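Local coordinates for low temperature requirement C protein (Listeria monocytogenes, PDB 1Y9I) that probably acts as a phosphatidylglycerophosphatase, a lipid phosphatase, binds a calcium and a magnesium ion at adjoining sites and forms a tetramer of helical subunits, at residues F34-Q37 with K38-G42; L45-C48 with R49-V52; L101-S104 with I105-Y109; Y117-I120 with D121-P125; S156-A159 with H160-D164. One frame throughout, in Å; residues are numbered along the deposited sequence.

Contact 1. Residues F34-Q37 with K38-G42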
loop_
_atom_site.group_PDB
_atom_site.type_symbol
_atom_site.label_atom_id
_atom_site.label_comp_id
_atom_site.label_asym_id
_atom_site.label_seq_id
_atom_site.Cartn_x
_atom_site.Cartn_y
_atom_site.Cartn_z
ATOM N N PHE A 34 4.693 -18.283 16.840
ATOM C CA PHE A 34 5.879 -18.539 16.022
ATOM C C PHE A 34 6.595 -17.235 15.658
ATOM O O PHE A 34 7.826 -17.170 15.622
ATOM C CB PHE A 34 5.458 -19.261 14.738
ATOM C CG PHE A 34 6.590 -19.525 13.790
ATOM C CD1 PHE A 34 7.455 -20.597 13.997
ATOM C CD2 PHE A 34 6.793 -18.702 12.691
ATOM C CE1 PHE A 34 8.508 -20.843 13.119
ATOM C CE2 PHE A 34 7.843 -18.938 11.807
ATOM C CZ PHE A 34 8.701 -20.013 12.023
ATOM N N LEU A 35 5.812 -16.197 15.383
ATOM C CA LEU A 35 6.359 -14.897 15.008
ATOM C C LEU A 35 6.923 -14.050 16.146
ATOM O O LEU A 35 7.882 -13.301 15.946
ATOM C CB LEU A 35 5.284 -14.066 14.316
ATOM C CG LEU A 35 4.774 -14.533 12.957
ATOM C CD1 LEU A 35 3.637 -13.624 12.510
ATOM C CD2 LEU A 35 5.911 -14.495 11.950
ATOM N N GLN A 36 6.326 -14.154 17.331
ATOM C CA GLN A 36 6.745 -13.321 18.454
ATOM C C GLN A 36 7.475 -13.975 19.625
ATOM O O GLN A 36 8.050 -13.269 20.451
ATOM C CB GLN A 36 5.524 -12.572 18.999
ATOM C CG GLN A 36 5.013 -11.469 18.087
ATOM C CD GLN A 36 5.842 -10.206 18.195
ATOM O OE1 GLN A 36 7.070 -10.259 18.211
ATOM N NE2 GLN A 36 5.173 -9.059 18.265
ATOM N N GLN A 37 7.459 -15.300 19.696
ATOM C CA GLN A 37 8.094 -16.011 20.805
ATOM C C GLN A 37 9.566 -15.686 21.033
ATOM O O GLN A 37 10.019 -15.614 22.175
ATOM C CB GLN A 37 7.942 -17.522 20.622
ATOM C CG GLN A 37 8.641 -18.069 19.395
ATOM C CD GLN A 37 8.624 -19.581 19.354
ATOM O OE1 GLN A 37 7.563 -20.203 19.416
ATOM N NE2 GLN A 37 9.805 -20.184 19.251
ATOM N N LYS A 38 10.309 -15.492 19.949
ATOM C CA LYS A 38 11.734 -15.190 20.037
ATOM C C LYS A 38 12.010 -13.813 20.635
ATOM O O LYS A 38 13.067 -13.585 21.225
ATOM C CB LYS A 38 12.372 -15.281 18.643
ATOM C CG LYS A 38 13.876 -15.033 18.613
ATOM C CD LYS A 38 14.646 -16.134 19.331
ATOM C CE LYS A 38 16.147 -15.858 19.333
ATOM N NZ LYS A 38 16.694 -15.729 17.954
ATOM N N TYR A 39 11.055 -12.902 20.489
ATOM C CA TYR A 39 11.208 -11.541 20.988
ATOM C C TYR A 39 10.582 -11.341 22.365
ATOM O O TYR A 39 10.813 -10.326 23.019
ATOM C CB TYR A 39 10.593 -10.561 19.985
ATOM C CG TYR A 39 11.135 -10.741 18.584
ATOM C CD1 TYR A 39 12.473 -10.463 18.291
ATOM C CD2 TYR A 39 10.324 -11.233 17.561
ATOM C CE1 TYR A 39 12.989 -10.675 17.016
ATOM C CE2 TYR A 39 10.830 -11.450 16.284
ATOM C CZ TYR A 39 12.163 -11.169 16.019
ATOM O OH TYR A 39 12.668 -11.394 14.759
ATOM N N HIS A 40 9.789 -12.313 22.796
ATOM C CA HIS A 40 9.131 -12.248 24.093
ATOM C C HIS A 40 9.192 -13.635 24.720
ATOM O O HIS A 40 8.223 -14.389 24.678
ATOM C CB HIS A 40 7.673 -11.815 23.922
ATOM C CG HIS A 40 7.511 -10.465 23.297
ATOM N ND1 HIS A 40 7.839 -9.296 23.953
ATOM C CD2 HIS A 40 7.059 -10.094 22.075
ATOM C CE1 HIS A 40 7.594 -8.266 23.162
ATOM N NE2 HIS A 40 7.120 -8.723 22.018
ATOM N N PRO A 41 10.346 -13.996 25.298
ATOM C CA PRO A 41 10.460 -15.319 25.914
ATOM C C PRO A 41 9.354 -15.563 26.936
ATOM O O PRO A 41 8.955 -14.653 27.666
ATOM C CB PRO A 41 11.858 -15.292 26.533
ATOM C CG PRO A 41 12.079 -13.834 26.826
ATOM C CD PRO A 41 11.537 -13.177 25.579
ATOM N N GLY A 42 8.846 -16.792 26.969
ATOM C CA GLY A 42 7.783 -17.116 27.901
ATOM C C GLY A 42 6.397 -16.858 27.332
ATOM O O GLY A 42 5.391 -17.220 27.945
HETATM O O HOH W 1 9.684 -15.444 17.012
HETATM O O HOH W 2 7.741 -7.275 19.057
#

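Contact 2. Residues L45-C48 with R49-V52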
loop_
_atom_site.group_PDB
_atom_site.type_symbol
_atom_site.label_atom_id
_atom_site.label_comp_id
_atom_site.label_asym_id
_atom_site.label_seq_id
_atom_site.Cartn_x
_atom_site.Cartn_y
_atom_site.Cartn_z
ATOM N N LEU A 45 0.335 -19.208 24.258
ATOM C CA LEU A 45 -0.728 -19.181 23.259
ATOM C C LEU A 45 -1.943 -18.306 23.561
ATOM O O LEU A 45 -2.486 -17.671 22.658
ATOM C CB LEU A 45 -1.203 -20.609 22.983
ATOM C CG LEU A 45 -2.047 -20.798 21.720
ATOM C CD1 LEU A 45 -1.198 -20.468 20.498
ATOM C CD2 LEU A 45 -2.557 -22.229 21.645
ATOM N N ASP A 46 -2.368 -18.258 24.818
ATOM C CA ASP A 46 -3.554 -17.481 25.174
ATOM C C ASP A 46 -3.566 -16.026 24.708
ATOM O O ASP A 46 -4.531 -15.589 24.078
ATOM C CB ASP A 46 -3.796 -17.519 26.685
ATOM C CG ASP A 46 -5.148 -16.938 27.068
ATOM O OD1 ASP A 46 -6.181 -17.526 26.679
ATOM O OD2 ASP A 46 -5.183 -15.893 27.748
ATOM N N ILE A 47 -2.518 -15.271 25.020
ATOM C CA ILE A 47 -2.483 -13.873 24.610
ATOM C C ILE A 47 -2.422 -13.765 23.083
ATOM O O ILE A 47 -2.905 -12.797 22.506
ATOM C CB ILE A 47 -1.284 -13.111 25.243
ATOM C CG1 ILE A 47 -1.342 -11.631 24.860
ATOM C CG2 ILE A 47 0.027 -13.706 24.780
ATOM C CD1 ILE A 47 -2.563 -10.909 25.373
ATOM N N CYS A 48 -1.832 -14.763 22.433
ATOM C CA CYS A 48 -1.756 -14.766 20.975
ATOM C C CYS A 48 -3.173 -14.957 20.442
ATOM O O CYS A 48 -3.586 -14.305 19.486
ATOM C CB CYS A 48 -0.842 -15.899 20.495
ATOM S SG CYS A 48 0.917 -15.668 20.908
ATOM N N ARG A 49 -3.918 -15.848 21.090
ATOM C CA ARG A 49 -5.302 -16.129 20.721
ATOM C C ARG A 49 -6.161 -14.865 20.822
ATOM O O ARG A 49 -6.957 -14.566 19.922
ATOM C CB ARG A 49 -5.861 -17.211 21.649
ATOM C CG ARG A 49 -7.296 -17.617 21.375
ATOM C CD ARG A 49 -7.752 -18.668 22.383
ATOM N NE ARG A 49 -6.896 -19.852 22.353
ATOM C CZ ARG A 49 -6.224 -20.323 23.400
ATOM N NH1 ARG A 49 -6.301 -19.713 24.577
ATOM N NH2 ARG A 49 -5.472 -21.405 23.269
ATOM N N GLN A 50 -5.996 -14.122 21.916
ATOM C CA GLN A 50 -6.759 -12.893 22.140
ATOM C C GLN A 50 -6.503 -11.850 21.055
ATOM O O GLN A 50 -7.413 -11.136 20.640
ATOM C CB GLN A 50 -6.406 -12.282 23.500
ATOM C CG GLN A 50 -6.841 -13.102 24.706
ATOM C CD GLN A 50 -6.462 -12.430 26.013
ATOM O OE1 GLN A 50 -6.803 -11.270 26.245
ATOM N NE2 GLN A 50 -5.753 -13.154 26.872
ATOM N N ASN A 51 -5.257 -11.746 20.612
ATOM C CA ASN A 51 -4.930 -10.777 19.576
ATOM C C ASN A 51 -5.523 -11.200 18.234
ATOM O O ASN A 51 -5.911 -10.351 17.432
ATOM C CB ASN A 51 -3.412 -10.593 19.479
ATOM C CG ASN A 51 -2.879 -9.596 20.507
ATOM O OD1 ASN A 51 -2.990 -8.381 20.326
ATOM N ND2 ASN A 51 -2.312 -10.110 21.598
ATOM N N VAL A 52 -5.598 -12.507 17.993
ATOM C CA VAL A 52 -6.188 -13.002 16.749
ATOM C C VAL A 52 -7.668 -12.625 16.762
ATOM O O VAL A 52 -8.205 -12.141 15.763
ATOM C CB VAL A 52 -6.048 -14.540 16.619
ATOM C CG1 VAL A 52 -6.892 -15.050 15.448
ATOM C CG2 VAL A 52 -4.584 -14.919 16.401
#

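Contact 3. Residues L101-S104 with I105-Y109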
loop_
_atom_site.group_PDB
_atom_site.type_symbol
_atom_site.label_atom_id
_atom_site.label_comp_id
_atom_site.label_asym_id
_atom_site.label_seq_id
_atom_site.Cartn_x
_atom_site.Cartn_y
_atom_site.Cartn_z
ATOM N N LEU A 101 -4.841 -8.357 -1.516
ATOM C CA LEU A 101 -5.987 -8.415 -0.622
ATOM C C LEU A 101 -5.539 -8.646 0.822
ATOM O O LEU A 101 -6.027 -7.992 1.744
ATOM C CB LEU A 101 -6.927 -9.539 -1.063
ATOM C CG LEU A 101 -8.150 -9.793 -0.189
ATOM C CD1 LEU A 101 -9.063 -8.573 -0.195
ATOM C CD2 LEU A 101 -8.878 -11.024 -0.711
ATOM N N ALA A 102 -4.604 -9.572 1.011
ATOM C CA ALA A 102 -4.100 -9.894 2.341
ATOM C C ALA A 102 -3.336 -8.737 2.992
ATOM O O ALA A 102 -3.337 -8.591 4.220
ATOM C CB ALA A 102 -3.218 -11.127 2.272
ATOM N N LEU A 103 -2.680 -7.909 2.186
ATOM C CA LEU A 103 -1.946 -6.789 2.766
ATOM C C LEU A 103 -2.921 -5.837 3.456
ATOM O O LEU A 103 -2.552 -5.145 4.404
ATOM C CB LEU A 103 -1.152 -6.038 1.696
ATOM C CG LEU A 103 -0.192 -4.982 2.259
ATOM C CD1 LEU A 103 0.968 -5.691 2.946
ATOM C CD2 LEU A 103 0.326 -4.079 1.145
ATOM N N SER A 104 -4.167 -5.805 2.990
ATOM C CA SER A 104 -5.168 -4.927 3.591
ATOM C C SER A 104 -5.487 -5.393 5.015
ATOM O O SER A 104 -5.910 -4.601 5.863
ATOM C CB SER A 104 -6.448 -4.902 2.743
ATOM O OG SER A 104 -7.185 -6.108 2.867
ATOM N N ILE A 105 -5.286 -6.684 5.271
ATOM C CA ILE A 105 -5.522 -7.241 6.598
ATOM C C ILE A 105 -4.350 -6.809 7.471
ATOM O O ILE A 105 -4.530 -6.346 8.591
ATOM C CB ILE A 105 -5.585 -8.784 6.555
ATOM C CG1 ILE A 105 -6.853 -9.225 5.816
ATOM C CG2 ILE A 105 -5.548 -9.354 7.971
ATOM C CD1 ILE A 105 -6.948 -10.743 5.618
ATOM N N VAL A 106 -3.142 -6.948 6.941
ATOM C CA VAL A 106 -1.952 -6.546 7.689
ATOM C C VAL A 106 -2.020 -5.068 8.071
ATOM O O VAL A 106 -1.714 -4.682 9.209
ATOM C CB VAL A 106 -0.674 -6.752 6.851
ATOM C CG1 VAL A 106 0.547 -6.262 7.631
ATOM C CG2 VAL A 106 -0.518 -8.215 6.489
ATOM N N ASN A 107 -2.411 -4.241 7.108
ATOM C CA ASN A 107 -2.480 -2.802 7.322
ATOM C C ASN A 107 -3.346 -2.319 8.468
ATOM O O ASN A 107 -3.146 -1.205 8.954
ATOM C CB ASN A 107 -2.911 -2.108 6.031
ATOM C CG ASN A 107 -1.727 -1.644 5.219
ATOM O OD1 ASN A 107 -1.742 -1.688 3.986
ATOM N ND2 ASN A 107 -0.687 -1.188 5.910
ATOM N N VAL A 108 -4.302 -3.134 8.902
ATOM C CA VAL A 108 -5.164 -2.726 10.004
ATOM C C VAL A 108 -4.339 -2.392 11.243
ATOM O O VAL A 108 -4.778 -1.624 12.104
ATOM C CB VAL A 108 -6.200 -3.820 10.347
ATOM C CG1 VAL A 108 -7.082 -3.358 11.485
ATOM C CG2 VAL A 108 -7.058 -4.114 9.128
ATOM N N TYR A 109 -3.147 -2.972 11.345
ATOM C CA TYR A 109 -2.278 -2.670 12.473
ATOM C C TYR A 109 -0.942 -2.058 12.055
ATOM O O TYR A 109 0.035 -2.095 12.802
ATOM C CB TYR A 109 -2.082 -3.913 13.353
ATOM C CG TYR A 109 -3.281 -4.159 14.243
ATOM C CD1 TYR A 109 -3.566 -3.300 15.307
ATOM C CD2 TYR A 109 -4.173 -5.202 13.985
ATOM C CE1 TYR A 109 -4.708 -3.465 16.086
ATOM C CE2 TYR A 109 -5.322 -5.376 14.761
ATOM C CZ TYR A 109 -5.579 -4.501 15.807
ATOM O OH TYR A 109 -6.717 -4.648 16.568
#

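Contact 4. Residues Y117-I120 with D121-P125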
loop_
_atom_site.group_PDB
_atom_site.type_symbol
_atom_site.label_atom_id
_atom_site.label_comp_id
_atom_site.label_asym_id
_atom_site.label_seq_id
_atom_site.Cartn_x
_atom_site.Cartn_y
_atom_site.Cartn_z
ATOM N N TYR A 117 4.529 -10.734 7.582
ATOM C CA TYR A 117 3.613 -11.245 6.567
ATOM C C TYR A 117 4.415 -11.978 5.486
ATOM O O TYR A 117 4.110 -13.126 5.142
ATOM C CB TYR A 117 2.834 -10.070 5.971
ATOM C CG TYR A 117 1.989 -10.376 4.753
ATOM C CD1 TYR A 117 1.040 -11.396 4.767
ATOM C CD2 TYR A 117 2.081 -9.576 3.611
ATOM C CE1 TYR A 117 0.191 -11.605 3.678
ATOM C CE2 TYR A 117 1.245 -9.775 2.518
ATOM C CZ TYR A 117 0.298 -10.788 2.559
ATOM O OH TYR A 117 -0.553 -10.955 1.491
ATOM N N GLY A 118 5.454 -11.324 4.971
ATOM C CA GLY A 118 6.271 -11.943 3.945
ATOM C C GLY A 118 7.024 -13.157 4.452
ATOM O O GLY A 118 7.043 -14.201 3.806
ATOM N N TYR A 119 7.640 -13.018 5.622
ATOM C CA TYR A 119 8.417 -14.091 6.224
ATOM C C TYR A 119 7.611 -15.361 6.461
ATOM O O TYR A 119 8.045 -16.459 6.108
ATOM C CB TYR A 119 9.010 -13.607 7.552
ATOM C CG TYR A 119 9.726 -14.681 8.348
ATOM C CD1 TYR A 119 10.887 -15.282 7.862
ATOM C CD2 TYR A 119 9.245 -15.086 9.593
ATOM C CE1 TYR A 119 11.553 -16.258 8.595
ATOM C CE2 TYR A 119 9.904 -16.064 10.336
ATOM C CZ TYR A 119 11.056 -16.642 9.831
ATOM O OH TYR A 119 11.716 -17.600 10.560
ATOM N N ILE A 120 6.427 -15.219 7.051
ATOM C CA ILE A 120 5.618 -16.390 7.346
ATOM C C ILE A 120 5.102 -17.050 6.072
ATOM O O ILE A 120 4.913 -18.266 6.028
ATOM C CB ILE A 120 4.449 -16.038 8.303
ATOM C CG1 ILE A 120 4.002 -17.308 9.038
ATOM C CG2 ILE A 120 3.288 -15.413 7.528
ATOM C CD1 ILE A 120 3.154 -17.054 10.267
ATOM N N ASP A 121 4.888 -16.253 5.032
ATOM C CA ASP A 121 4.419 -16.799 3.761
ATOM C C ASP A 121 5.484 -17.708 3.137
ATOM O O ASP A 121 5.162 -18.665 2.432
ATOM C CB ASP A 121 4.088 -15.673 2.785
ATOM C CG ASP A 121 3.548 -16.195 1.470
ATOM O OD1 ASP A 121 2.459 -16.800 1.481
ATOM O OD2 ASP A 121 4.215 -16.009 0.431
ATOM N N LYS A 122 6.752 -17.406 3.390
ATOM C CA LYS A 122 7.837 -18.216 2.841
ATOM C C LYS A 122 8.078 -19.486 3.639
ATOM O O LYS A 122 8.250 -20.561 3.069
ATOM C CB LYS A 122 9.139 -17.414 2.784
ATOM C CG LYS A 122 9.327 -16.605 1.518
ATOM C CD LYS A 122 9.316 -17.496 0.284
ATOM C CE LYS A 122 9.554 -16.693 -0.987
ATOM N NZ LYS A 122 9.423 -17.537 -2.212
ATOM N N VAL A 123 8.086 -19.354 4.961
ATOM C CA VAL A 123 8.328 -20.477 5.861
ATOM C C VAL A 123 7.147 -21.431 5.970
ATOM O O VAL A 123 7.326 -22.635 6.159
ATOM C CB VAL A 123 8.699 -19.960 7.268
ATOM C CG1 VAL A 123 8.851 -21.124 8.238
ATOM C CG2 VAL A 123 9.978 -19.153 7.188
ATOM N N LYS A 124 5.943 -20.887 5.864
ATOM C CA LYS A 124 4.722 -21.675 5.932
ATOM C C LYS A 124 4.676 -22.696 7.066
ATOM O O LYS A 124 4.508 -23.896 6.831
ATOM C CB LYS A 124 4.491 -22.386 4.597
ATOM C CG LYS A 124 4.461 -21.441 3.411
ATOM C CD LYS A 124 4.232 -22.176 2.102
ATOM C CE LYS A 124 4.213 -21.203 0.937
ATOM N NZ LYS A 124 3.138 -20.184 1.092
ATOM N N PRO A 125 4.809 -22.234 8.318
ATOM C CA PRO A 125 4.765 -23.182 9.431
ATOM C C PRO A 125 3.331 -23.583 9.776
ATOM O O PRO A 125 2.368 -22.963 9.316
ATOM C CB PRO A 125 5.429 -22.403 10.556
ATOM C CG PRO A 125 4.918 -21.011 10.309
ATOM C CD PRO A 125 5.089 -20.868 8.800
#

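Contact 5. Residues S156-A159 with H160-D164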
loop_
_atom_site.group_PDB
_atom_site.type_symbol
_atom_site.label_atom_id
_atom_site.label_comp_id
_atom_site.label_asym_id
_atom_site.label_seq_id
_atom_site.Cartn_x
_atom_site.Cartn_y
_atom_site.Cartn_z
ATOM N N SER A 156 1.425 -7.808 15.249
ATOM C CA SER A 156 1.650 -6.366 15.319
ATOM C C SER A 156 0.864 -5.761 16.480
ATOM O O SER A 156 1.379 -4.922 17.228
ATOM C CB SER A 156 1.224 -5.713 14.002
ATOM O OG SER A 156 1.259 -4.305 14.114
ATOM N N ARG A 157 -0.386 -6.186 16.641
ATOM C CA ARG A 157 -1.190 -5.665 17.741
ATOM C C ARG A 157 -0.504 -6.020 19.063
ATOM O O ARG A 157 -0.450 -5.211 19.992
ATOM C CB ARG A 157 -2.605 -6.251 17.710
ATOM C CG ARG A 157 -3.494 -5.706 18.833
ATOM C CD ARG A 157 -4.901 -6.275 18.793
ATOM N NE ARG A 157 -5.763 -5.615 19.774
ATOM C CZ ARG A 157 -5.633 -5.745 21.092
ATOM N NH1 ARG A 157 -4.678 -6.518 21.594
ATOM N NH2 ARG A 157 -6.448 -5.085 21.910
ATOM N N LEU A 158 0.026 -7.236 19.132
ATOM C CA LEU A 158 0.721 -7.710 20.323
ATOM C C LEU A 158 1.937 -6.816 20.585
ATOM O O LEU A 158 2.156 -6.374 21.711
ATOM C CB LEU A 158 1.153 -9.171 20.116
ATOM C CG LEU A 158 1.823 -9.944 21.257
ATOM C CD1 LEU A 158 1.830 -11.433 20.930
ATOM C CD2 LEU A 158 3.239 -9.439 21.466
ATOM N N ALA A 159 2.723 -6.549 19.545
ATOM C CA ALA A 159 3.904 -5.700 19.692
ATOM C C ALA A 159 3.518 -4.355 20.300
ATOM O O ALA A 159 4.204 -3.848 21.196
ATOM C CB ALA A 159 4.577 -5.491 18.346
ATOM N N HIS A 160 2.422 -3.777 19.814
ATOM C CA HIS A 160 1.956 -2.494 20.333
ATOM C C HIS A 160 1.460 -2.616 21.768
ATOM O O HIS A 160 1.454 -1.636 22.513
ATOM C CB HIS A 160 0.825 -1.924 19.471
ATOM C CG HIS A 160 1.297 -1.198 18.249
ATOM N ND1 HIS A 160 1.586 -1.841 17.065
ATOM C CD2 HIS A 160 1.541 0.116 18.033
ATOM C CE1 HIS A 160 1.987 -0.953 16.172
ATOM N NE2 HIS A 160 1.969 0.241 16.735
ATOM N N SER A 161 1.046 -3.818 22.152
ATOM C CA SER A 161 0.535 -4.055 23.498
ATOM C C SER A 161 1.571 -3.837 24.599
ATOM O O SER A 161 1.253 -3.961 25.779
ATOM C CB SER A 161 -0.029 -5.477 23.606
ATOM O OG SER A 161 -1.125 -5.666 22.722
ATOM N N TYR A 162 2.801 -3.510 24.222
ATOM C CA TYR A 162 3.856 -3.283 25.209
ATOM C C TYR A 162 4.252 -1.808 25.331
ATOM O O TYR A 162 5.110 -1.448 26.141
ATOM C CB TYR A 162 5.089 -4.125 24.864
ATOM C CG TYR A 162 4.872 -5.619 24.985
ATOM C CD1 TYR A 162 3.910 -6.273 24.216
ATOM C CD2 TYR A 162 5.638 -6.384 25.867
ATOM C CE1 TYR A 162 3.716 -7.654 24.317
ATOM C CE2 TYR A 162 5.453 -7.763 25.979
ATOM C CZ TYR A 162 4.490 -8.392 25.200
ATOM O OH TYR A 162 4.303 -9.754 25.303
ATOM N N HIS A 163 3.625 -0.960 24.522
ATOM C CA HIS A 163 3.898 0.477 24.541
ATOM C C HIS A 163 2.599 1.268 24.511
ATOM O O HIS A 163 2.505 2.367 25.064
ATOM C CB HIS A 163 4.746 0.882 23.333
ATOM C CG HIS A 163 6.214 0.658 23.517
ATOM N ND1 HIS A 163 6.786 -0.597 23.507
ATOM C CD2 HIS A 163 7.229 1.533 23.717
ATOM C CE1 HIS A 163 8.090 -0.485 23.691
ATOM N NE2 HIS A 163 8.383 0.797 23.821
ATOM N N ASP A 164 1.599 0.695 23.855
ATOM C CA ASP A 164 0.295 1.327 23.724
ATOM C C ASP A 164 -0.751 0.456 24.414
ATOM O O ASP A 164 -1.740 0.070 23.752
ATOM C CB ASP A 164 -0.037 1.494 22.239
ATOM C CG ASP A 164 1.063 2.221 21.473
ATOM O OD1 ASP A 164 1.048 2.185 20.221
ATOM O OD2 ASP A 164 1.939 2.832 22.126
#

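Contact 1. Residues F34-Q37 with K38-G42
Gln36 O receives the amide of Tyr39 at 3.0 Å from Tyr39 N, where helix 25-36 runs without a break into the loop 38-42. This three-residue bond comes from above the carbonyl plane, 55° out of it, as the chain tightens at the end of the helix. His40 N adds two weak bonds, to Gln36 O at 3.1 Å and to Gln37 O at 3.4 Å. Among the side chains Gln36 is central. Its CG lies opposite the carbonyl carbon (chi1 -71°) and the chain then bends at CG, bringing OE1 to 3.5 Å from Tyr39 CD2. The Gln36 side chain crosses Tyr39 at about a right angle and runs alongside His40, its amide plane turned by about 70° against both rings. Leu35 O sits at the edge of the tyrosine ring, 3.5 Å from Tyr39 CE2. One water donates to Phe34 O (2.9 Å) and accepts from Lys38 N (3.0 Å); a second donates to Gln36 OE1 and is weakly linked to His40 NE2. Gln36 NE2 bonds Ala155 O of helix 143-160, and Tyr39 OH bonds Lys122 NZ of the second subunit. With its NE2 held by a carbonyl and its OE1 by a water, the buried Gln36 amide is probably held in one orientation, and water takes over the Lys38 amide where regular helical bonding gives out.

Contact 2. Residues L45-C48 with R49-V52
Asp46 on the first turns of helix 45-56 reaches forward to both Arg49 and Gln50, the i to i+3 and i to i+4 partners of an alpha-helical side-chain network. With CG swung away from the backbone N (chi1 -170°), its carboxylate spreads over the next turn. OD1 forms a salt bridge with Arg49 NH1 at 3.0 Å, at the edge of a guanidinium turned 59° from the carboxylate. OD2 takes Gln50 NE2 at 2.9 Å, but from above the carboxylate plane, 49° out of it. The bend of Arg49 at chi3 lays NH2 across Leu45, 3.4 Å from Leu45 CD2. One residue on, Ile47 O is gripped twice by Asn51, by ND2 at 2.9 Å and by the backbone N at 3.2 Å, from opposite faces of the carbonyl; the amide lies alongside the Ile47 side chain. Backbone bonding is regular, with Arg49 N 2.8 Å from Leu45 O. Arg49 NE also pairs with Asp26, tying the network to helix 25-36, on which Leu45 and Cys48 pack. On helix 143-160, Arg157 NH1 bonds Asn51 OD1, while Asn51 and Val52 rest on Ala154.

Contact 3. Residues L101-S104 with I105-Y109
Asn107 folds back over Leu103 near the end of helix 97-106, which supplies Asp98 and Glu99 to the metal site near its other end. From Asn107 CB, 3.5 Å from Leu103 O, the side chain turns with a chi1 of -94°, some way off the staggered value near -60°. CG stays close to the same carbonyl, and OD1 ends 3.6 Å from Leu103 O and 4.0 Å from Leu103 CG, the side chain lying obliquely across the leucine. Leu103 O itself accepts Asn107 N at 2.9 Å. Beyond the tip, Asn107 packs against Asn107 of the fourth subunit, while Leu103 meets Phe114 of the second.

One residue earlier, Ala102 O has two donors. Val106 N comes at 3.2 Å in the carbonyl plane, the alpha-helical bond; Ile105 N comes at 2.9 Å from well above that plane, 63° out of it. Sharing one acceptor in this way is consistent with local tightening, the Ile105 bond being of the i to i+3 kind. Leu103 CD1 turns toward Val106 CB in a loose apolar contact. On its other sides the helix packs with Ile105 and Val106 on Ala149 of helix 143-160, Ala64 of helix 59-76 touches Leu101, Ser104 and Ile105, and Ser104 meets Ile100 of the third subunit. The Ala102 side chain lies about 7 Å from the magnesium ion. Further along, Val108 points CG2 back along the helix, its methyl carbon 3.5 Å from Ser104 O.

Contact 4. Residues Y117-I120 with D121-P125
Val123 sets its CG2 methyl over one face of the Tyr119 ring in the last turn of helix 114-123, a CH-pi contact between residues four apart. The methyl stands 4.0 Å from the centroid of the Tyr119 ring, 28° off its normal, and is displaced toward Tyr119 CE1 at 3.6 Å. The tyrosine can lie over the following turn because its CG is opposite the backbone N (chi1 174°). The two side chains lean across one another at a slant, whereas Ile120 and Pro125 meet at about a right angle, with Ile120 CG1 3.7 Å from Pro125 CD. Lys124 N still bonds Ile120 O at 2.8 Å, but its positive phi ends the helix, and Pro125, lacking an N-H, cannot add the further bond of a Schellman motif.

Phe34 of helix 25-36 packs on Tyr119 and Pro125, while Val123 meets Tyr119 of the second subunit. Asp121, whose side chain is about 6 Å from the magnesium ion, gives OD2 to Thr115 OG1 of that subunit. Its other oxygen, OD1, forms a long salt bridge of 3.5 Å with Lys124 NZ, and the same ammonium bonds Asp121 O at 2.9 Å, in the carbonyl plane.

Contact 5. Residues S156-A159 with H160-D164
Ser156 O and His160 meet at a C-terminal helix end where side chains also bond backbone carbonyls: here helix 143-160 gives way to the final modelled loop of the chain, and the side chains of His160, the last helical residue, and of Ser161 just after it bond carbonyls one turn back. His160 N bonds Ser156 O at 3.0 Å in the ordinary helical way. The imidazole adds a second bond, from His160 ND1 to Ser156 O at 3.1 Å, nearly straight at 162° and with the oxygen in the ring plane. The two donors approach from opposite faces of the carbonyl. Ser161 repeats the idea one residue on: with OG opposite its carbonyl carbon (chi1 -62°), the hydroxyl donates to Arg157 O at 2.8 Å, from above the carbonyl plane. Ser161 N is left with weak, bent bonds to Arg157 O and Leu158 O. Tyr162 lies alongside Leu158, pointing the same way; its ring edge passes 3.1 Å from Leu158 O at CD1, and CE1 meets Leu158 CD2 at 3.4 Å. The loop then curls back, His163 N and Asp164 N both reaching His160 O, the latter at 2.7 Å.

Ser156 OG bonds Tyr109 O, and Leu158 packs on Val32 and Gln36 of helix 25-36. Asp164 OD2 forms a salt bridge with Arg59 of the fourth subunit. Acting as donor, ND1 would carry a proton; the histidine gives Ser156 O a second donor beside a sound backbone bond, and the serine hydroxyl serves Arg157 O, whose bond from Ser161 N is weak.

Overall arrangement
Contacts 1, 2 and 5 cluster on one side of the chain's centre, with centres 12 to 13 Å apart. The end of helix 143-160 and the loop after it join them: contact 5 stacks Tyr162 on His40 of contact 1 and bonds Asn51 of contact 2 through Arg157. Contact 3 reaches the same cluster through Tyr109 O, bonded to Ser156 OG. Contact 4 leans on contact 1 through Phe34 and Leu35, and on contact 3 where Val106 packs against Tyr117. Contacts 3 and 4 approach the metals: the side chains of Ala102 and Asp121 are about 9 and 7 Å from the calcium ion, bound by Tyr95, Asp98 and Glu99; Asp98 also binds the magnesium, with Thr141, Asp144 and Asp145.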